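Local coordinates for caspase-3 (Porites astreoides, PDB 6WI4), which probably cleaves protein substrates after aspartate as an apoptotic caspase, a cysteine protease of coral cell death, at residues 12-17 and 82-87; 123-128 and 147-152. All blocks are in the same frame, centred on the assembly; numbering follows the deposited sequence.

Contact 1 (12-17 and 82-87); sequences GIAVII and AFIFSI
Val-15 and Ser-86 are joined by two hydrogen bonds to a single oxygen. The Val-15 carbonyl O takes both donors from one residue: the backbone N of Ser-86, 28° out of the carbonyl plane and in a bent hydrogen bond, and the Ser-86 hydroxyl, whose OG lies 2.8 Å from Val-15 O, in plane and on a lone pair. With chi1 at 64°, OG sits between its own backbone N and carbonyl carbon, which lets it turn back to that oxygen; it also rests 3.3 Å from Ile-16 CG1. The other rungs are straighter at the hydrogen: Ile-84 N to Ile-13 O, Val-15 N to Ile-84 O (2.9 Å) and Ile-17 N to Ser-86 O. At the start of the pair a water takes over, accepting from Ile-13 N and donating to Ala-82 O.

Together the strands form part of the parallel core of the caspase-hemoglobinase fold, a central sheet with helices on both faces. Side chains divide accordingly. On the side of helix 36-49, Ala-14 CB meets Ile-84 CB at 3.7 Å, with Ile-16 and Ser-86 further along, both against Leu-43. On the side of helix 62-73, Ile-17 CD1 comes obliquely to the Phe-85 ring, 3.7 Å from CZ, while Val-15 CG1 approaches CD2 of the same ring. Beyond them Ile-87 CD1 packs on Ile-17 CG2 at 3.9 Å.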
ATOM      1  N   GLY A  12     -12.748   9.974  -2.258  1.00 12.10           N
ATOM      2  CA  GLY A  12     -12.920   8.614  -2.710  1.00 11.66           C
ATOM      3  C   GLY A  12     -12.873   7.683  -1.521  1.00  9.14           C
ATOM      4  O   GLY A  12     -12.801   8.118  -0.373  1.00 11.52           O
ATOM      5  N   ILE A  13     -12.922   6.402  -1.823  1.00  9.95           N
ATOM      6  CA  ILE A  13     -12.843   5.361  -0.805  1.00  9.84           C
ATOM      7  C   ILE A  13     -11.391   4.944  -0.657  1.00 10.12           C
ATOM      8  O   ILE A  13     -10.649   4.861  -1.647  1.00 11.45           O
ATOM      9  CB  ILE A  13     -13.731   4.164  -1.178  1.00 11.40           C
ATOM     10  CG1 ILE A  13     -15.195   4.608  -1.288  1.00 15.52           C
ATOM     11  CG2 ILE A  13     -13.590   3.030  -0.155  1.00 12.59           C
ATOM     12  CD1 ILE A  13     -16.063   3.617  -2.014  1.00 23.34           C
ATOM     13  N   ALA A  14     -10.980   4.681   0.584  1.00 10.30           N
ATOM     14  CA  ALA A  14      -9.652   4.147   0.876  1.00  9.22           C
ATOM     15  C   ALA A  14      -9.825   2.878   1.692  1.00 11.15           C
ATOM     16  O   ALA A  14     -10.314   2.930   2.824  1.00 12.21           O
ATOM     17  CB  ALA A  14      -8.793   5.162   1.635  1.00 10.77           C
ATOM     18  N   VAL A  15      -9.435   1.758   1.128  1.00  8.28           N
ATOM     19  CA  VAL A  15      -9.523   0.458   1.788  1.00  8.56           C
ATOM     20  C   VAL A  15      -8.209   0.147   2.497  1.00  9.20           C
ATOM     21  O   VAL A  15      -7.126   0.330   1.930  1.00  9.08           O
ATOM     22  CB  VAL A  15      -9.849  -0.647   0.767  1.00 11.36           C
ATOM     23  CG1 VAL A  15      -9.781  -2.019   1.433  1.00 12.41           C
ATOM     24  CG2 VAL A  15     -11.204  -0.396   0.122  1.00 11.98           C
ATOM     25  N   ILE A  16      -8.300  -0.350   3.732  1.00  7.95           N
ATOM     26  CA  ILE A  16      -7.159  -0.911   4.459  1.00  7.63           C
ATOM     27  C   ILE A  16      -7.508  -2.331   4.857  1.00  9.16           C
ATOM     28  O   ILE A  16      -8.469  -2.545   5.607  1.00  9.99           O
ATOM     29  CB  ILE A  16      -6.808  -0.096   5.713  1.00  7.42           C
ATOM     30  CG1 ILE A  16      -6.488   1.346   5.344  1.00  9.59           C
ATOM     31  CG2 ILE A  16      -5.646  -0.751   6.463  1.00  9.36           C
ATOM     32  CD1 ILE A  16      -6.419   2.246   6.577  1.00 10.59           C
ATOM     33  N   ILE A  17      -6.717  -3.291   4.394  1.00  8.97           N
ATOM     34  CA  ILE A  17      -6.833  -4.681   4.813  1.00  9.38           C
ATOM     35  C   ILE A  17      -5.618  -4.998   5.670  1.00  9.76           C
ATOM     36  O   ILE A  17      -4.478  -4.888   5.212  1.00 10.92           O
ATOM     37  CB  ILE A  17      -6.961  -5.625   3.612  1.00 10.05           C
ATOM     38  CG1 ILE A  17      -8.282  -5.335   2.880  1.00 11.20           C
ATOM     39  CG2 ILE A  17      -6.916  -7.073   4.085  1.00 11.71           C
ATOM     40  CD1 ILE A  17      -8.399  -5.997   1.521  1.00 14.85           C
ATOM     41  N   ALA A  82     -10.778   9.760  -6.880  1.00 11.73           N
ATOM     42  CA  ALA A  82      -9.627   8.876  -6.722  1.00 11.88           C
ATOM     43  C   ALA A  82     -10.061   7.648  -5.935  1.00 11.39           C
ATOM     44  O   ALA A  82     -11.150   7.615  -5.362  1.00 10.49           O
ATOM     45  CB  ALA A  82      -8.476   9.599  -6.018  1.00 12.05           C
ATOM     46  N   PHE A  83      -9.183   6.640  -5.893  1.00 11.52           N
ATOM     47  CA  PHE A  83      -9.426   5.416  -5.130  1.00  9.23           C
ATOM     48  C   PHE A  83      -8.118   4.955  -4.514  1.00  8.23           C
ATOM     49  O   PHE A  83      -7.076   5.015  -5.169  1.00  9.76           O
ATOM     50  CB  PHE A  83     -10.005   4.301  -6.014  1.00 10.67           C
ATOM     51  CG  PHE A  83     -10.144   2.971  -5.315  1.00  9.29           C
ATOM     52  CD1 PHE A  83     -11.105   2.792  -4.331  1.00 10.26           C
ATOM     53  CD2 PHE A  83      -9.328   1.902  -5.654  1.00 12.40           C
ATOM     54  CE1 PHE A  83     -11.233   1.566  -3.682  1.00 12.39           C
ATOM     55  CE2 PHE A  83      -9.449   0.678  -5.011  1.00 13.52           C
ATOM     56  CZ  PHE A  83     -10.409   0.513  -4.022  1.00 13.58           C
ATOM     57  N   ILE A  84      -8.177   4.479  -3.267  1.00  8.14           N
ATOM     58  CA  ILE A  84      -7.008   3.958  -2.558  1.00 10.67           C
ATOM     59  C   ILE A  84      -7.301   2.542  -2.091  1.00  8.87           C
ATOM     60  O   ILE A  84      -8.360   2.290  -1.506  1.00  9.21           O
ATOM     61  CB  ILE A  84      -6.637   4.844  -1.357  1.00  8.46           C
ATOM     62  CG1 ILE A  84      -6.053   6.167  -1.844  1.00  7.87           C
ATOM     63  CG2 ILE A  84      -5.680   4.104  -0.401  1.00  9.83           C
ATOM     64  CD1 ILE A  84      -5.757   7.149  -0.715  1.00  9.21           C
ATOM     65  N   PHE A  85      -6.349   1.634  -2.315  1.00 10.01           N
ATOM     66  CA  PHE A  85      -6.382   0.283  -1.766  1.00  9.55           C
ATOM     67  C   PHE A  85      -5.052   0.009  -1.079  1.00 10.44           C
ATOM     68  O   PHE A  85      -3.995   0.225  -1.674  1.00 11.23           O
ATOM     69  CB  PHE A  85      -6.632  -0.756  -2.866  1.00 10.28           C
ATOM     70  CG  PHE A  85      -6.626  -2.172  -2.377  1.00 12.41           C
ATOM     71  CD1 PHE A  85      -5.433  -2.879  -2.251  1.00 15.43           C
ATOM     72  CD2 PHE A  85      -7.813  -2.812  -2.080  1.00 18.15           C
ATOM     73  CE1 PHE A  85      -5.426  -4.180  -1.806  1.00 16.70           C
ATOM     74  CE2 PHE A  85      -7.809  -4.128  -1.633  1.00 15.80           C
ATOM     75  CZ  PHE A  85      -6.617  -4.808  -1.509  1.00 16.03           C
ATOM     76  N   SER A  86      -5.092  -0.483   0.156  1.00  8.50           N
ATOM     77  CA  SER A  86      -3.851  -0.782   0.860  1.00  9.77           C
ATOM     78  C   SER A  86      -3.994  -2.111   1.581  1.00 10.01           C
ATOM     79  O   SER A  86      -5.074  -2.464   2.055  1.00 10.70           O
ATOM     80  CB  SER A  86      -3.475   0.338   1.850  1.00  9.25           C
ATOM     81  OG  SER A  86      -4.448   0.464   2.888  1.00 11.28           O
ATOM     82  N   ILE A  87      -2.900  -2.859   1.649  1.00  7.70           N
ATOM     83  CA  ILE A  87      -2.936  -4.139   2.339  1.00  9.17           C
ATOM     84  C   ILE A  87      -1.633  -4.342   3.092  1.00  9.02           C
ATOM     85  O   ILE A  87      -0.549  -4.016   2.599  1.00 10.32           O
ATOM     86  CB  ILE A  87      -3.237  -5.307   1.373  1.00  9.93           C
ATOM     87  CG1 ILE A  87      -3.438  -6.604   2.167  1.00 10.97           C
ATOM     88  CG2 ILE A  87      -2.163  -5.426   0.305  1.00 11.51           C
ATOM     89  CD1 ILE A  87      -4.180  -7.695   1.377  1.00 14.11           C
TER
HETATM   90  O   HOH W   1     -13.115   5.761  -4.630  1.00 11.45           O

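Contact 2 (123-128 and 147-152)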
ATOM      1  N   LYS A 123      -5.715   5.596  -9.245  1.00  9.65           N
ATOM      2  CA  LYS A 123      -5.987   4.367  -8.507  1.00  7.92           C
ATOM      3  C   LYS A 123      -4.696   3.992  -7.809  1.00 11.45           C
ATOM      4  O   LYS A 123      -3.752   3.532  -8.460  1.00 10.99           O
ATOM      5  CB  LYS A 123      -6.462   3.263  -9.448  1.00 11.56           C
ATOM      6  CG  LYS A 123      -7.758   3.642 -10.191  1.00 14.36           C
ATOM      7  CD  LYS A 123      -8.010   2.771 -11.408  1.00 15.68           C
ATOM      8  CE  LYS A 123      -7.362   3.327 -12.687  1.00 15.80           C
ATOM      9  NZ  LYS A 123      -8.105   4.494 -13.255  1.00 15.99           N
ATOM     10  N   MET A 124      -4.651   4.212  -6.503  1.00  9.09           N
ATOM     11  CA  MET A 124      -3.430   4.073  -5.717  1.00  9.28           C
ATOM     12  C   MET A 124      -3.469   2.776  -4.929  1.00  9.44           C
ATOM     13  O   MET A 124      -4.434   2.518  -4.207  1.00 11.87           O
ATOM     14  CB  MET A 124      -3.272   5.249  -4.759  1.00 10.44           C
ATOM     15  CG  MET A 124      -3.124   6.591  -5.446  1.00 10.63           C
ATOM     16  SD  MET A 124      -3.386   7.950  -4.294  1.00 13.59           S
ATOM     17  CE  MET A 124      -5.122   8.288  -4.606  1.00 11.92           C
ATOM     18  N   PHE A 125      -2.407   1.985  -5.032  1.00  8.83           N
ATOM     19  CA  PHE A 125      -2.268   0.753  -4.267  1.00  8.81           C
ATOM     20  C   PHE A 125      -1.020   0.842  -3.402  1.00 11.13           C
ATOM     21  O   PHE A 125       0.052   1.205  -3.899  1.00 13.14           O
ATOM     22  CB  PHE A 125      -2.193  -0.449  -5.208  1.00 10.29           C
ATOM     23  CG  PHE A 125      -3.490  -0.761  -5.863  1.00 10.98           C
ATOM     24  CD1 PHE A 125      -3.977   0.039  -6.880  1.00 12.01           C
ATOM     25  CD2 PHE A 125      -4.253  -1.832  -5.435  1.00 13.88           C
ATOM     26  CE1 PHE A 125      -5.198  -0.237  -7.474  1.00 15.30           C
ATOM     27  CE2 PHE A 125      -5.467  -2.106  -6.020  1.00 13.33           C
ATOM     28  CZ  PHE A 125      -5.937  -1.308  -7.044  1.00 13.25           C
ATOM     29  N   PHE A 126      -1.161   0.539  -2.112  1.00  7.42           N
ATOM     30  CA  PHE A 126      -0.048   0.540  -1.171  1.00  8.47           C
ATOM     31  C   PHE A 126       0.114  -0.856  -0.591  1.00 10.97           C
ATOM     32  O   PHE A 126      -0.861  -1.444  -0.113  1.00 11.01           O
ATOM     33  CB  PHE A 126      -0.270   1.535  -0.028  1.00  9.88           C
ATOM     34  CG  PHE A 126      -0.479   2.950  -0.477  1.00  9.23           C
ATOM     35  CD1 PHE A 126      -1.742   3.408  -0.817  1.00  8.19           C
ATOM     36  CD2 PHE A 126       0.592   3.835  -0.518  1.00 10.30           C
ATOM     37  CE1 PHE A 126      -1.938   4.721  -1.219  1.00 10.60           C
ATOM     38  CE2 PHE A 126       0.401   5.151  -0.928  1.00 11.46           C
ATOM     39  CZ  PHE A 126      -0.867   5.591  -1.271  1.00 11.75           C
ATOM     40  N   PHE A 127       1.339  -1.371  -0.596  1.00  8.00           N
ATOM     41  CA  PHE A 127       1.607  -2.728  -0.130  1.00  8.06           C
ATOM     42  C   PHE A 127       2.674  -2.707   0.948  1.00 10.12           C
ATOM     43  O   PHE A 127       3.788  -2.232   0.702  1.00 10.55           O
ATOM     44  CB  PHE A 127       2.089  -3.626  -1.270  1.00  9.89           C
ATOM     45  CG  PHE A 127       1.135  -3.748  -2.403  1.00 10.24           C
ATOM     46  CD1 PHE A 127       0.093  -4.651  -2.346  1.00 12.83           C
ATOM     47  CD2 PHE A 127       1.273  -2.967  -3.532  1.00 11.22           C
ATOM     48  CE1 PHE A 127      -0.807  -4.761  -3.401  1.00 12.03           C
ATOM     49  CE2 PHE A 127       0.384  -3.087  -4.602  1.00 12.64           C
ATOM     50  CZ  PHE A 127      -0.653  -3.986  -4.531  1.00 11.91           C
ATOM     51  N   GLN A 128       2.362  -3.266   2.118  1.00  9.22           N
ATOM     52  CA  GLN A 128       3.370  -3.633   3.105  1.00  8.46           C
ATOM     53  C   GLN A 128       3.318  -5.155   3.207  1.00  9.12           C
ATOM     54  O   GLN A 128       2.388  -5.711   3.797  1.00 10.65           O
ATOM     55  CB  GLN A 128       3.125  -2.966   4.454  1.00  8.68           C
ATOM     56  CG  GLN A 128       3.999  -3.521   5.584  1.00  9.61           C
ATOM     57  CD  GLN A 128       5.488  -3.445   5.279  1.00 10.97           C
ATOM     58  OE1 GLN A 128       5.987  -2.430   4.784  1.00 10.28           O
ATOM     59  NE2 GLN A 128       6.210  -4.520   5.588  1.00 10.99           N
ATOM     60  N   PHE A 147      -2.902   4.086 -12.664  1.00  9.67           N
ATOM     61  CA  PHE A 147      -2.535   3.306 -11.490  1.00  9.23           C
ATOM     62  C   PHE A 147      -1.167   3.739 -10.978  1.00 11.40           C
ATOM     63  O   PHE A 147      -0.274   4.087 -11.755  1.00  9.84           O
ATOM     64  CB  PHE A 147      -2.463   1.812 -11.804  1.00 10.62           C
ATOM     65  CG  PHE A 147      -3.792   1.137 -11.997  1.00 10.88           C
ATOM     66  CD1 PHE A 147      -4.401   1.120 -13.238  1.00 12.42           C
ATOM     67  CD2 PHE A 147      -4.403   0.485 -10.938  1.00 12.66           C
ATOM     68  CE1 PHE A 147      -5.600   0.480 -13.425  1.00 14.80           C
ATOM     69  CE2 PHE A 147      -5.602  -0.157 -11.113  1.00 14.92           C
ATOM     70  CZ  PHE A 147      -6.209  -0.160 -12.355  1.00 18.37           C
ATOM     71  N   VAL A 148      -0.996   3.676  -9.661  1.00  9.25           N
ATOM     72  CA  VAL A 148       0.323   3.786  -9.052  1.00  8.03           C
ATOM     73  C   VAL A 148       0.392   2.760  -7.931  1.00  8.44           C
ATOM     74  O   VAL A 148      -0.554   2.626  -7.146  1.00  9.52           O
ATOM     75  CB  VAL A 148       0.633   5.217  -8.559  1.00  8.16           C
ATOM     76  CG1 VAL A 148      -0.413   5.737  -7.567  1.00  8.69           C
ATOM     77  CG2 VAL A 148       2.028   5.276  -7.978  1.00  9.44           C
ATOM     78  N   TYR A 149       1.476   1.987  -7.898  1.00  8.92           N
ATOM     79  CA  TYR A 149       1.623   0.879  -6.962  1.00  9.17           C
ATOM     80  C   TYR A 149       2.837   1.181  -6.101  1.00  9.99           C
ATOM     81  O   TYR A 149       3.973   1.174  -6.596  1.00  9.55           O
ATOM     82  CB  TYR A 149       1.776  -0.458  -7.689  1.00  9.88           C
ATOM     83  CG  TYR A 149       0.757  -0.722  -8.785  1.00  9.86           C
ATOM     84  CD1 TYR A 149       1.004  -0.330 -10.090  1.00 10.18           C
ATOM     85  CD2 TYR A 149      -0.442  -1.376  -8.515  1.00 12.28           C
ATOM     86  CE1 TYR A 149       0.090  -0.584 -11.110  1.00 14.01           C
ATOM     87  CE2 TYR A 149      -1.364  -1.617  -9.531  1.00 15.58           C
ATOM     88  CZ  TYR A 149      -1.087  -1.229 -10.821  1.00 16.18           C
ATOM     89  OH  TYR A 149      -1.983  -1.476 -11.847  1.00 17.71           O
ATOM     90  N   ALA A 150       2.597   1.483  -4.828  1.00  8.99           N
ATOM     91  CA  ALA A 150       3.653   1.858  -3.899  1.00  6.15           C
ATOM     92  C   ALA A 150       4.009   0.632  -3.068  1.00  7.25           C
ATOM     93  O   ALA A 150       3.248   0.228  -2.185  1.00  9.40           O
ATOM     94  CB  ALA A 150       3.206   3.023  -3.021  1.00  9.20           C
ATOM     95  N   TYR A 151       5.162   0.039  -3.358  1.00  8.38           N
ATOM     96  CA  TYR A 151       5.614  -1.195  -2.727  1.00  7.10           C
ATOM     97  C   TYR A 151       6.614  -0.908  -1.615  1.00  8.47           C
ATOM     98  O   TYR A 151       7.508  -0.076  -1.777  1.00  9.17           O
ATOM     99  CB  TYR A 151       6.299  -2.084  -3.763  1.00  7.03           C
ATOM    100  CG  TYR A 151       5.383  -2.820  -4.700  1.00  9.02           C
ATOM    101  CD1 TYR A 151       4.878  -4.071  -4.362  1.00 11.14           C
ATOM    102  CD2 TYR A 151       5.073  -2.296  -5.943  1.00  9.05           C
ATOM    103  CE1 TYR A 151       4.079  -4.780  -5.238  1.00 14.00           C
ATOM    104  CE2 TYR A 151       4.265  -2.995  -6.831  1.00 10.80           C
ATOM    105  CZ  TYR A 151       3.772  -4.235  -6.466  1.00 13.83           C
ATOM    106  OH  TYR A 151       2.971  -4.947  -7.330  1.00 18.46           O
ATOM    107  N   SER A 152       6.509  -1.659  -0.514  1.00  8.16           N
ATOM    108  CA  SER A 152       7.405  -1.436   0.621  1.00  6.92           C
ATOM    109  C   SER A 152       8.855  -1.826   0.326  1.00  9.78           C
ATOM    110  O   SER A 152       9.768  -1.275   0.953  1.00  8.94           O
ATOM    111  CB  SER A 152       6.904  -2.195   1.854  1.00  9.90           C
ATOM    112  OG  SER A 152       6.980  -3.612   1.702  1.00  8.98           O
TER
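Phe-127 and Tyr-151 both turn CG away from the carbonyl carbon, with chi1 of -59° and -77°, which carries the two rings out on the same side of the sheet, where they form an offset stack, centroids 4.8 Å apart and planes at 20°. Lys-123 reaches its partner by bending at chi3 and chi4: this folds its CE over one face of the Phe-147 ring, 3.7 Å from the centroid, as a CH-pi contact. Its NZ continues to the carbonyls of Leu-118 and Lys-121. Phe-147 also joins Phe-125 and Tyr-149 in an aromatic cluster; Phe-125 CE1 meets the edge of the Phe-147 ring, 3.6 Å from CD2.

The reverse face is less aromatic, with Met-124 CG against Val-148 CG1 (3.5 Å) and Phe-126 CD2 against Ala-150 CB. Backbone bonds join the parallel strands throughout, the straightest from Ala-150 N to Phe-125 O at 2.7 Å, the last, Ser-152 N to Phe-127 O, weak. At this C-terminal end, Gln-128 NE2 binds an acidic side chain of the bound peptide.

Helix 105-110 packs on the Phe-125 and Tyr-151 side, helix 168-180 meets Phe-126 and Gln-128 on the other, and strand 217-220 flanks 147-151, antiparallel to it.

In the fold
Contacts 1 and 2 lie in one six-stranded sheet, their centres about 10 Å apart, and both strands of 12-17/82-87 precede those of 123-128/147-152 in the chain. The seam between them is the pairing of strand 83-88 with strand 123-128: Phe-85 N lies 2.8 Å from Met-124 O, a probable hydrogen bond, and Phe-85 CD1 packs 3.6 Å from Phe-125 CD2. Four adjacent parallel strands thus run 13-18, 83-88, 123-128, 147-151, with 53-58 beyond the first and antiparallel 217-220 beyond the last. Aromatic packing continues across the seam, and contact 2 carries this shared core to the peptide-binding end of the sheet.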